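Local coordinates for aminotransferase AspB (Helicobacter pylori 26695, PDB 3EZS), which probably uses pyridoxal 5'-phosphate to transfer amino groups, as class I and II aminotransferases do, at residues 229-240 with 271-282; 196-204 with 286-297. One frame throughout, in Å; residues are numbered along the deposited sequence. Where two conformers were deposited one is given.

Contact 1 of 2, residues 229-240 with 271-282; sequences LSKRSSAPGLRS and ASEAAWLDDRHA. With PO4 (phosphate ion), chain C.
Arg232 runs its side chain between Trp276 and Ala282 and ends against the turn that joins helix 266-277 to helix 280-299. With CG anti to the backbone N (chi1 178°) and the chain extended to NE, the guanidinium lies with CB of Ala282 over one face and CE3 of Trp276 over the other, its plane 15° from that of the indole. Its edge meets three oxygens. Arg232 NH1 donates to Ala275 O at 3.0 Å, from above the carbonyl plane. Arg232 NH2 donates to Asp278 O and forms a salt bridge with Asp279 OD1, both at 3.0 Å. Asp279 pairs in turn with Arg74, and NE with Glu198.

Trp276 is held by face and edge. Leu229 CD1 sits 3.4 Å from the centroid of the six-membered ring of Trp276, a CH-pi contact. Trp276 NE1 donates almost straight (174°) to Ser240 OG at 3.1 Å. Ser233 OG and His281 NE2 share a 2.7 Å hydrogen bond; ND1 of that imidazole donates to Asp278 OD2 on its anti lone pair. Near the two ends of the loop, Ser230 OG and Arg239, with Ser228 and the backbone N of Ser91 and Arg92, hold a phosphate ion, probably from the crystallisation liquor, possibly where the cofactor phosphate would sit. A buried arginine, answered by carbonyls at a helix end and by carboxylates, thus ties loop 229-240 to the helix turn.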
loop_
_atom_site.group_PDB
_atom_site.type_symbol
_atom_site.label_atom_id
_atom_site.label_comp_id
_atom_site.label_asym_id
_atom_site.label_seq_id
_atom_site.Cartn_x
_atom_site.Cartn_y
_atom_site.Cartn_z
ATOM N N LEU A 229 5.879 -13.941 1.548
ATOM C CA LEU A 229 7.067 -14.541 0.940
ATOM C C LEU A 229 8.390 -14.097 1.607
ATOM O O LEU A 229 9.448 -14.677 1.373
ATOM C CB LEU A 229 7.110 -14.067 -0.507
ATOM C CG LEU A 229 7.944 -14.818 -1.527
ATOM C CD1 LEU A 229 7.508 -16.285 -1.590
ATOM C CD2 LEU A 229 7.783 -14.129 -2.884
ATOM N N SER A 230 8.314 -13.053 2.414
ATOM C CA SER A 230 9.490 -12.399 2.976
ATOM C C SER A 230 10.496 -13.292 3.659
ATOM O O SER A 230 11.688 -13.170 3.394
ATOM C CB SER A 230 9.056 -11.295 3.942
ATOM O OG SER A 230 8.210 -10.382 3.268
ATOM N N LYS A 231 10.022 -14.163 4.547
ATOM C CA LYS A 231 10.923 -15.044 5.326
ATOM C C LYS A 231 11.276 -16.297 4.568
ATOM O O LYS A 231 12.440 -16.718 4.535
ATOM C CB LYS A 231 10.314 -15.351 6.697
ATOM C CG LYS A 231 10.369 -14.118 7.605
ATOM C CD LYS A 231 9.291 -14.147 8.647
ATOM C CE LYS A 231 9.355 -12.906 9.537
ATOM N NZ LYS A 231 9.471 -11.623 8.794
ATOM N N ARG A 232 10.267 -16.857 3.922
ATOM C CA ARG A 232 10.411 -18.053 3.110
ATOM C C ARG A 232 11.522 -17.958 2.071
ATOM O O ARG A 232 12.281 -18.921 1.892
ATOM C CB ARG A 232 9.082 -18.302 2.371
ATOM C CG ARG A 232 9.074 -19.468 1.445
ATOM C CD ARG A 232 7.742 -19.616 0.727
ATOM N NE ARG A 232 7.731 -20.869 -0.026
ATOM C CZ ARG A 232 8.077 -21.018 -1.310
ATOM N NH1 ARG A 232 8.426 -19.991 -2.079
ATOM N NH2 ARG A 232 8.048 -22.226 -1.834
ATOM N N SER A 233 11.607 -16.818 1.377
ATOM C CA SER A 233 12.543 -16.683 0.255
ATOM C C SER A 233 13.623 -15.632 0.417
ATOM O O SER A 233 14.296 -15.306 -0.548
ATOM C CB SER A 233 11.737 -16.382 -1.010
ATOM O OG SER A 233 10.666 -17.310 -1.179
ATOM N N SER A 234 13.829 -15.129 1.629
ATOM C CA SER A 234 14.809 -14.046 1.878
ATOM C C SER A 234 14.689 -12.935 0.821
ATOM O O SER A 234 15.699 -12.460 0.252
ATOM C CB SER A 234 16.240 -14.581 1.927
ATOM O OG SER A 234 16.402 -15.554 2.942
ATOM N N ALA A 235 13.440 -12.544 0.577
ATOM C CA ALA A 235 13.090 -11.530 -0.405
ATOM C C ALA A 235 12.009 -10.589 0.124
ATOM O O ALA A 235 10.981 -10.444 -0.539
ATOM C CB ALA A 235 12.590 -12.211 -1.693
ATOM N N PRO A 236 12.226 -9.950 1.301
ATOM C CA PRO A 236 11.243 -9.009 1.850
ATOM C C PRO A 236 10.998 -7.817 0.936
ATOM O O PRO A 236 9.901 -7.289 0.935
ATOM C CB PRO A 236 11.881 -8.546 3.168
ATOM C CG PRO A 236 13.339 -8.757 2.973
ATOM C CD PRO A 236 13.407 -10.037 2.182
ATOM N N GLY A 237 11.985 -7.435 0.126
ATOM C CA GLY A 237 11.811 -6.324 -0.815
ATOM C C GLY A 237 10.747 -6.517 -1.891
ATOM O O GLY A 237 10.272 -5.541 -2.470
ATOM N N LEU A 238 10.382 -7.765 -2.184
ATOM C CA LEU A 238 9.373 -8.050 -3.195
ATOM C C LEU A 238 7.962 -7.617 -2.760
ATOM O O LEU A 238 7.131 -7.320 -3.618
ATOM C CB LEU A 238 9.386 -9.545 -3.593
ATOM C CG LEU A 238 10.591 -10.023 -4.418
ATOM C CD1 LEU A 238 10.553 -11.524 -4.618
ATOM C CD2 LEU A 238 10.699 -9.341 -5.787
ATOM N N ARG A 239 7.718 -7.556 -1.445
ATOM C CA ARG A 239 6.427 -7.175 -0.875
ATOM C C ARG A 239 5.334 -8.042 -1.490
ATOM O O ARG A 239 4.422 -7.542 -2.138
ATOM C CB ARG A 239 6.108 -5.682 -1.101
ATOM C CG ARG A 239 7.211 -4.690 -0.791
ATOM C CD ARG A 239 7.778 -4.749 0.637
ATOM N NE ARG A 239 6.752 -4.832 1.673
ATOM C CZ ARG A 239 6.546 -5.833 2.530
ATOM N NH1 ARG A 239 7.301 -6.923 2.566
ATOM N NH2 ARG A 239 5.548 -5.720 3.393
ATOM N N SER A 240 5.454 -9.348 -1.300
ATOM C CA SER A 240 4.489 -10.299 -1.821
ATOM C C SER A 240 3.914 -11.195 -0.726
ATOM O O SER A 240 4.637 -11.811 0.053
ATOM C CB SER A 240 5.092 -11.181 -2.921
ATOM O OG SER A 240 4.083 -12.030 -3.452
ATOM N N ALA A 271 9.199 -11.682 -10.551
ATOM C CA ALA A 271 10.182 -12.227 -9.596
ATOM C C ALA A 271 9.469 -12.921 -8.409
ATOM O O ALA A 271 9.920 -13.975 -7.917
ATOM C CB ALA A 271 11.152 -11.133 -9.108
ATOM N N SER A 272 8.359 -12.340 -7.958
ATOM C CA SER A 272 7.545 -12.961 -6.900
ATOM C C SER A 272 7.007 -14.285 -7.396
ATOM O O SER A 272 7.019 -15.266 -6.670
ATOM C CB SER A 272 6.352 -12.096 -6.536
ATOM O OG SER A 272 6.784 -10.912 -5.918
ATOM N N GLU A 273 6.543 -14.306 -8.639
ATOM C CA GLU A 273 5.998 -15.531 -9.236
ATOM C C GLU A 273 7.059 -16.634 -9.313
ATOM O O GLU A 273 6.775 -17.787 -9.011
ATOM C CB GLU A 273 5.468 -15.231 -10.631
ATOM C CG GLU A 273 4.829 -16.420 -11.325
ATOM C CD GLU A 273 4.553 -16.154 -12.789
ATOM O OE1 GLU A 273 4.477 -14.975 -13.176
ATOM O OE2 GLU A 273 4.406 -17.132 -13.552
ATOM N N ALA A 274 8.272 -16.275 -9.735
ATOM C CA ALA A 274 9.361 -17.238 -9.813
ATOM C C ALA A 274 9.631 -17.814 -8.418
ATOM O O ALA A 274 9.825 -19.016 -8.280
ATOM C CB ALA A 274 10.621 -16.590 -10.418
ATOM N N ALA A 275 9.599 -16.965 -7.387
ATOM C CA ALA A 275 9.806 -17.394 -5.992
ATOM C C ALA A 275 8.733 -18.369 -5.527
ATOM O O ALA A 275 9.049 -19.423 -4.973
ATOM C CB ALA A 275 9.878 -16.166 -5.026
ATOM N N TRP A 276 7.464 -18.044 -5.782
ATOM C CA TRP A 276 6.366 -18.912 -5.330
ATOM C C TRP A 276 6.310 -20.255 -6.045
ATOM O O TRP A 276 5.792 -21.201 -5.489
ATOM C CB TRP A 276 4.999 -18.226 -5.442
ATOM C CG TRP A 276 4.710 -17.120 -4.431
ATOM C CD1 TRP A 276 4.609 -15.788 -4.688
ATOM C CD2 TRP A 276 4.464 -17.273 -3.016
ATOM N NE1 TRP A 276 4.314 -15.102 -3.528
ATOM C CE2 TRP A 276 4.233 -15.985 -2.489
ATOM C CE3 TRP A 276 4.443 -18.370 -2.143
ATOM C CZ2 TRP A 276 3.946 -15.762 -1.129
ATOM C CZ3 TRP A 276 4.176 -18.140 -0.775
ATOM C CH2 TRP A 276 3.907 -16.848 -0.301
ATOM N N LEU A 277 6.794 -20.315 -7.285
ATOM C CA LEU A 277 6.811 -21.544 -8.065
ATOM C C LEU A 277 7.872 -22.566 -7.603
ATOM O O LEU A 277 7.750 -23.755 -7.892
ATOM C CB LEU A 277 7.082 -21.227 -9.539
ATOM C CG LEU A 277 6.040 -20.552 -10.428
ATOM C CD1 LEU A 277 6.675 -19.897 -11.681
ATOM C CD2 LEU A 277 4.937 -21.549 -10.831
ATOM N N ASP A 278 8.907 -22.097 -6.905
ATOM C CA ASP A 278 10.027 -22.950 -6.503
ATOM C C ASP A 278 10.070 -23.244 -5.009
ATOM O O ASP A 278 9.843 -22.335 -4.177
ATOM C CB ASP A 278 11.331 -22.259 -6.873
ATOM C CG ASP A 278 12.539 -23.054 -6.458
ATOM O OD1 ASP A 278 12.743 -24.144 -7.015
ATOM O OD2 ASP A 278 13.284 -22.587 -5.581
ATOM N N ASP A 279 10.370 -24.504 -4.678
ATOM C CA ASP A 279 10.488 -24.956 -3.286
ATOM C C ASP A 279 11.928 -25.182 -2.818
ATOM O O ASP A 279 12.195 -25.189 -1.626
ATOM C CB ASP A 279 9.702 -26.260 -3.091
ATOM C CG ASP A 279 8.187 -26.063 -3.195
ATOM O OD1 ASP A 279 7.696 -24.939 -3.000
ATOM O OD2 ASP A 279 7.490 -27.040 -3.476
ATOM N N ARG A 280 12.847 -25.327 -3.753
ATOM C CA ARG A 280 14.234 -25.621 -3.449
ATOM C C ARG A 280 14.892 -24.576 -2.618
ATOM O O ARG A 280 15.466 -24.899 -1.580
ATOM C CB ARG A 280 15.036 -25.774 -4.729
ATOM C CG ARG A 280 14.663 -26.987 -5.502
ATOM C CD ARG A 280 15.284 -26.968 -6.879
ATOM N NE ARG A 280 14.885 -28.176 -7.581
ATOM C CZ ARG A 280 15.032 -28.397 -8.881
ATOM N NH1 ARG A 280 15.572 -27.484 -9.688
ATOM N NH2 ARG A 280 14.605 -29.547 -9.377
ATOM N N HIS A 281 14.814 -23.329 -3.064
ATOM C CA HIS A 281 15.437 -22.243 -2.318
ATOM C C HIS A 281 14.816 -22.086 -0.912
ATOM O O HIS A 281 15.523 -21.782 0.031
ATOM C CB HIS A 281 15.377 -20.924 -3.099
ATOM C CG HIS A 281 14.048 -20.244 -3.025
ATOM N ND1 HIS A 281 12.946 -20.684 -3.720
ATOM C CD2 HIS A 281 13.639 -19.168 -2.315
ATOM C CE1 HIS A 281 11.913 -19.907 -3.445
ATOM N NE2 HIS A 281 12.310 -18.969 -2.606
ATOM N N ALA A 282 13.505 -22.309 -0.773
ATOM C CA ALA A 282 12.828 -22.185 0.524
ATOM C C ALA A 282 13.391 -23.203 1.493
ATOM O O ALA A 282 13.685 -22.893 2.664
ATOM C CB ALA A 282 11.312 -22.388 0.379
HETATM P P PO4 C . 5.673 -8.910 5.556
HETATM O O1 PO4 C . 4.943 -9.924 4.720
HETATM O O2 PO4 C . 5.012 -7.577 5.463
HETATM O O3 PO4 C . 7.063 -8.759 5.047
HETATM O O4 PO4 C . 5.613 -9.349 6.988
HETATM O O HOH W 1 12.014 -21.116 3.626
#

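Contact 2 of 2, residues 196-204 with 286-297; sequences YSEIYENTP and RNIYANNLKLAR. With EDO (1,2-ethanediol), chain F.
The phenol ring of Tyr200 has Arg286 CD over the centre of one face, 3.5 Å from the centroid in a CH-pi contact, and Pro204 CA over the centre of the other; Asn202 O lies at its edge. The guanidinium of Arg286, tilted 16° from the ring, takes Tyr200 CE1 over a face, and its NH1 donates to Tyr200 O at 2.7 Å in its own plane. A bend at chi3 (65°) turns the group back to that carbonyl. A second, weak bond runs from NH1 to Glu201 O.

Glu201, its chain extended, reaches along the helix to a salt-bridge network. Arg297 meets the carboxylate end-on, Arg297 NH2 to Glu201 OE1 at 2.9 Å and Arg297 NH1 to Glu201 OE2 at 3.1 Å, both on syn lone pairs. Lys294 NZ takes the anti lone pair of Glu201 OE2 at 2.7 Å and also donates to Asn202 OD1, so two cations probably keep the acid ionised. Ile199 CD1 packs obliquely on Tyr289.

The loop following strand 189-193 is thereby fastened to three turns of helix 280-299, whose other side meets helix 358-372, while Ser197, Glu198 and Pro204 touch helix 62-76.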
loop_
_atom_site.group_PDB
_atom_site.type_symbol
_atom_site.label_atom_id
_atom_site.label_comp_id
_atom_site.label_asym_id
_atom_site.label_seq_id
_atom_site.Cartn_x
_atom_site.Cartn_y
_atom_site.Cartn_z
ATOM N N TYR A 196 4.836 -17.643 9.439
ATOM C CA TYR A 196 5.938 -18.535 9.837
ATOM C C TYR A 196 5.692 -19.989 9.443
ATOM O O TYR A 196 6.419 -20.876 9.872
ATOM C CB TYR A 196 6.209 -18.412 11.354
ATOM C CG TYR A 196 6.736 -17.039 11.700
ATOM C CD1 TYR A 196 8.079 -16.739 11.562
ATOM C CD2 TYR A 196 5.881 -16.030 12.104
ATOM C CE1 TYR A 196 8.565 -15.475 11.844
ATOM C CE2 TYR A 196 6.353 -14.759 12.381
ATOM C CZ TYR A 196 7.700 -14.485 12.246
ATOM O OH TYR A 196 8.185 -13.227 12.529
ATOM N N SER A 197 4.720 -20.240 8.572
ATOM C CA SER A 197 4.381 -21.617 8.231
ATOM C C SER A 197 5.481 -22.362 7.469
ATOM O O SER A 197 5.468 -23.579 7.433
ATOM C CB SER A 197 3.036 -21.668 7.492
ATOM O OG SER A 197 3.083 -20.878 6.322
ATOM N N GLU A 198 6.438 -21.639 6.884
ATOM C CA GLU A 198 7.550 -22.263 6.176
ATOM C C GLU A 198 8.839 -22.265 6.994
ATOM O O GLU A 198 9.880 -22.687 6.494
ATOM C CB GLU A 198 7.786 -21.552 4.834
ATOM C CG GLU A 198 6.743 -21.836 3.762
ATOM C CD GLU A 198 6.990 -23.164 3.079
ATOM O OE1 GLU A 198 6.798 -24.204 3.727
ATOM O OE2 GLU A 198 7.399 -23.165 1.893
ATOM N N ILE A 199 8.768 -21.789 8.239
ATOM C CA ILE A 199 9.914 -21.733 9.130
ATOM C C ILE A 199 9.640 -22.788 10.179
ATOM O O ILE A 199 8.908 -22.559 11.122
ATOM C CB ILE A 199 10.104 -20.319 9.776
ATOM C CG1 ILE A 199 10.029 -19.204 8.714
ATOM C CG2 ILE A 199 11.428 -20.252 10.555
ATOM C CD1 ILE A 199 10.949 -19.442 7.492
ATOM N N TYR A 200 10.199 -23.972 9.986
ATOM C CA TYR A 200 9.968 -25.075 10.895
ATOM C C TYR A 200 11.142 -26.044 10.816
ATOM O O TYR A 200 11.880 -26.082 9.828
ATOM C CB TYR A 200 8.629 -25.768 10.602
ATOM C CG TYR A 200 8.534 -26.389 9.230
ATOM C CD1 TYR A 200 8.922 -27.701 9.006
ATOM C CD2 TYR A 200 8.057 -25.658 8.156
ATOM C CE1 TYR A 200 8.829 -28.268 7.726
ATOM C CE2 TYR A 200 7.965 -26.206 6.883
ATOM C CZ TYR A 200 8.348 -27.498 6.677
ATOM O OH TYR A 200 8.248 -28.007 5.417
ATOM N N GLU A 201 11.285 -26.843 11.864
ATOM C CA GLU A 201 12.444 -27.698 12.039
ATOM C C GLU A 201 12.257 -29.126 11.578
ATOM O O GLU A 201 13.131 -29.677 10.925
ATOM C CB GLU A 201 12.805 -27.686 13.529
ATOM C CG GLU A 201 14.039 -28.460 13.916
ATOM C CD GLU A 201 14.167 -28.594 15.414
ATOM O OE1 GLU A 201 13.679 -27.706 16.142
ATOM O OE2 GLU A 201 14.760 -29.588 15.860
ATOM N N ASN A 202 11.141 -29.740 11.965
ATOM C CA ASN A 202 10.876 -31.138 11.631
ATOM C C ASN A 202 9.589 -31.251 10.798
ATOM O O ASN A 202 9.610 -31.157 9.571
ATOM C CB ASN A 202 10.759 -31.988 12.930
ATOM C CG ASN A 202 11.974 -31.876 13.838
ATOM O OD1 ASN A 202 13.111 -31.827 13.378
ATOM N ND2 ASN A 202 11.732 -31.866 15.152
ATOM N N THR A 203 8.465 -31.388 11.488
ATOM C CA THR A 203 7.192 -31.585 10.851
ATOM C C THR A 203 6.576 -30.218 10.491
ATOM O O THR A 203 6.627 -29.271 11.295
ATOM C CB THR A 203 6.280 -32.491 11.741
ATOM O OG1 THR A 203 4.949 -32.523 11.203
ATOM C CG2 THR A 203 6.242 -32.008 13.193
ATOM N N PRO A 204 6.034 -30.089 9.268
ATOM C CA PRO A 204 5.492 -28.787 8.914
ATOM C C PRO A 204 4.238 -28.442 9.718
ATOM O O PRO A 204 3.446 -29.319 9.992
ATOM C CB PRO A 204 5.148 -28.924 7.422
ATOM C CG PRO A 204 5.754 -30.216 6.974
ATOM C CD PRO A 204 5.892 -31.068 8.175
ATOM N N ARG A 286 15.106 -22.854 5.148
ATOM C CA ARG A 286 14.445 -23.557 6.259
ATOM C C ARG A 286 15.438 -24.434 7.008
ATOM O O ARG A 286 15.404 -24.521 8.227
ATOM C CB ARG A 286 13.305 -24.442 5.766
ATOM C CG ARG A 286 12.445 -24.995 6.924
ATOM C CD ARG A 286 11.505 -26.117 6.509
ATOM N NE ARG A 286 12.230 -27.319 6.070
ATOM C CZ ARG A 286 12.872 -28.180 6.877
ATOM N NH1 ARG A 286 12.926 -28.003 8.189
ATOM N NH2 ARG A 286 13.503 -29.232 6.362
ATOM N N ASN A 287 16.301 -25.103 6.264
ATOM C CA ASN A 287 17.280 -25.955 6.883
ATOM C C ASN A 287 18.207 -25.189 7.833
ATOM O O ASN A 287 18.572 -25.713 8.860
ATOM C CB ASN A 287 18.109 -26.673 5.840
ATOM C CG ASN A 287 18.974 -27.709 6.455
ATOM O OD1 ASN A 287 20.189 -27.550 6.504
ATOM N ND2 ASN A 287 18.350 -28.740 7.027
ATOM N N ILE A 288 18.556 -23.954 7.484
ATOM C CA ILE A 288 19.399 -23.125 8.341
ATOM C C ILE A 288 18.635 -22.794 9.622
ATOM O O ILE A 288 19.169 -22.933 10.716
ATOM C CB ILE A 288 19.845 -21.810 7.661
ATOM C CG1 ILE A 288 20.757 -22.076 6.463
ATOM C CG2 ILE A 288 20.622 -20.922 8.639
ATOM C CD1 ILE A 288 21.019 -20.794 5.641
ATOM N N TYR A 289 17.383 -22.376 9.487
ATOM C CA TYR A 289 16.576 -22.078 10.667
ATOM C C TYR A 289 16.296 -23.343 11.487
ATOM O O TYR A 289 16.198 -23.265 12.703
ATOM C CB TYR A 289 15.262 -21.391 10.306
ATOM C CG TYR A 289 15.415 -20.075 9.565
ATOM C CD1 TYR A 289 16.181 -19.046 10.084
ATOM C CD2 TYR A 289 14.757 -19.860 8.358
ATOM C CE1 TYR A 289 16.319 -17.829 9.400
ATOM C CE2 TYR A 289 14.880 -18.659 7.671
ATOM C CZ TYR A 289 15.659 -17.651 8.195
ATOM O OH TYR A 289 15.762 -16.474 7.513
ATOM N N ALA A 290 16.173 -24.493 10.817
ATOM C CA ALA A 290 15.975 -25.778 11.487
ATOM C C ALA A 290 17.159 -26.055 12.381
ATOM O O ALA A 290 16.981 -26.377 13.556
ATOM C CB ALA A 290 15.827 -26.905 10.474
ATOM N N ASN A 291 18.358 -25.917 11.815
ATOM C CA ASN A 291 19.611 -26.117 12.562
ATOM C C ASN A 291 19.872 -25.085 13.648
ATOM O O ASN A 291 20.533 -25.402 14.646
ATOM C CB ASN A 291 20.803 -26.208 11.614
ATOM C CG ASN A 291 20.789 -27.485 10.773
ATOM O OD1 ASN A 291 20.303 -28.524 11.222
ATOM N ND2 ASN A 291 21.364 -27.420 9.574
ATOM N N ASN A 292 19.369 -23.862 13.469
ATOM C CA ASN A 292 19.492 -22.831 14.514
ATOM C C ASN A 292 18.703 -23.236 15.758
ATOM O O ASN A 292 19.235 -23.185 16.867
ATOM C CB ASN A 292 19.042 -21.446 14.014
ATOM C CG ASN A 292 19.951 -20.886 12.938
ATOM O OD1 ASN A 292 21.020 -21.438 12.681
ATOM N ND2 ASN A 292 19.543 -19.779 12.315
ATOM N N LEU A 293 17.449 -23.665 15.568
ATOM C CA LEU A 293 16.604 -24.114 16.683
ATOM C C LEU A 293 17.200 -25.330 17.397
ATOM O O LEU A 293 17.152 -25.406 18.623
ATOM C CB LEU A 293 15.184 -24.480 16.207
ATOM C CG LEU A 293 14.242 -23.424 15.645
ATOM C CD1 LEU A 293 12.903 -24.065 15.205
ATOM C CD2 LEU A 293 14.000 -22.306 16.666
ATOM N N LYS A 294 17.743 -26.281 16.630
ATOM C CA LYS A 294 18.398 -27.461 17.204
ATOM C C LYS A 294 19.580 -27.086 18.064
ATOM O O LYS A 294 19.758 -27.636 19.154
ATOM C CB LYS A 294 18.897 -28.421 16.107
ATOM C CG LYS A 294 17.788 -29.113 15.346
ATOM C CD LYS A 294 18.328 -30.104 14.302
ATOM C CE LYS A 294 17.187 -30.699 13.481
ATOM N NZ LYS A 294 16.138 -31.326 14.319
ATOM N N LEU A 295 20.404 -26.176 17.557
ATOM C CA LEU A 295 21.591 -25.713 18.279
ATOM C C LEU A 295 21.187 -25.041 19.596
ATOM O O LEU A 295 21.728 -25.366 20.656
ATOM C CB LEU A 295 22.395 -24.734 17.407
ATOM C CG LEU A 295 23.599 -24.079 18.083
ATOM C CD1 LEU A 295 24.612 -25.138 18.549
ATOM C CD2 LEU A 295 24.203 -23.059 17.162
ATOM N N ALA A 296 20.227 -24.118 19.504
ATOM C CA ALA A 296 19.697 -23.391 20.653
ATOM C C ALA A 296 19.184 -24.353 21.712
ATOM O O ALA A 296 19.419 -24.150 22.913
ATOM C CB ALA A 296 18.579 -22.423 20.220
ATOM N N ARG A 297 18.499 -25.410 21.261
ATOM C CA ARG A 297 17.936 -26.406 22.170
ATOM C C ARG A 297 19.028 -27.210 22.895
ATOM O O ARG A 297 18.875 -27.561 24.069
ATOM C CB ARG A 297 16.968 -27.328 21.433
ATOM C CG ARG A 297 16.175 -28.240 22.381
ATOM C CD ARG A 297 15.195 -29.144 21.643
ATOM N NE ARG A 297 14.197 -28.373 20.880
ATOM C CZ ARG A 297 14.187 -28.176 19.558
ATOM N NH1 ARG A 297 15.107 -28.699 18.769
ATOM N NH2 ARG A 297 13.221 -27.451 19.021
HETATM C C1 EDO F . 5.475 -11.320 12.664
HETATM O O1 EDO F . 5.830 -11.243 11.273
HETATM C C2 EDO F . 3.973 -11.636 12.784
HETATM O O2 EDO F . 3.645 -13.020 12.880
#

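In the fold
Both contacts fasten a loop that follows a strand of the seven-stranded mixed sheet, contact 1 against the end of helix 266-277 and the first turn of helix 280-299, contact 2 further along the latter. Contact 1 is nested within the chain segment that contact 2 closes, and their centres lie about 18 Å apart. They meet directly where Arg232 NE and Glu198 OE2 form a salt bridge of 3.0 Å. Contact 1 is buried, and its arginine is held by two backbone carbonyls and two carboxylates; the second subunit packs on the phosphate-binding part of its loop. Contact 2 is partly exposed, touches no other chain of the assembly, and relies on a carboxylate shared between a lysine and an arginine.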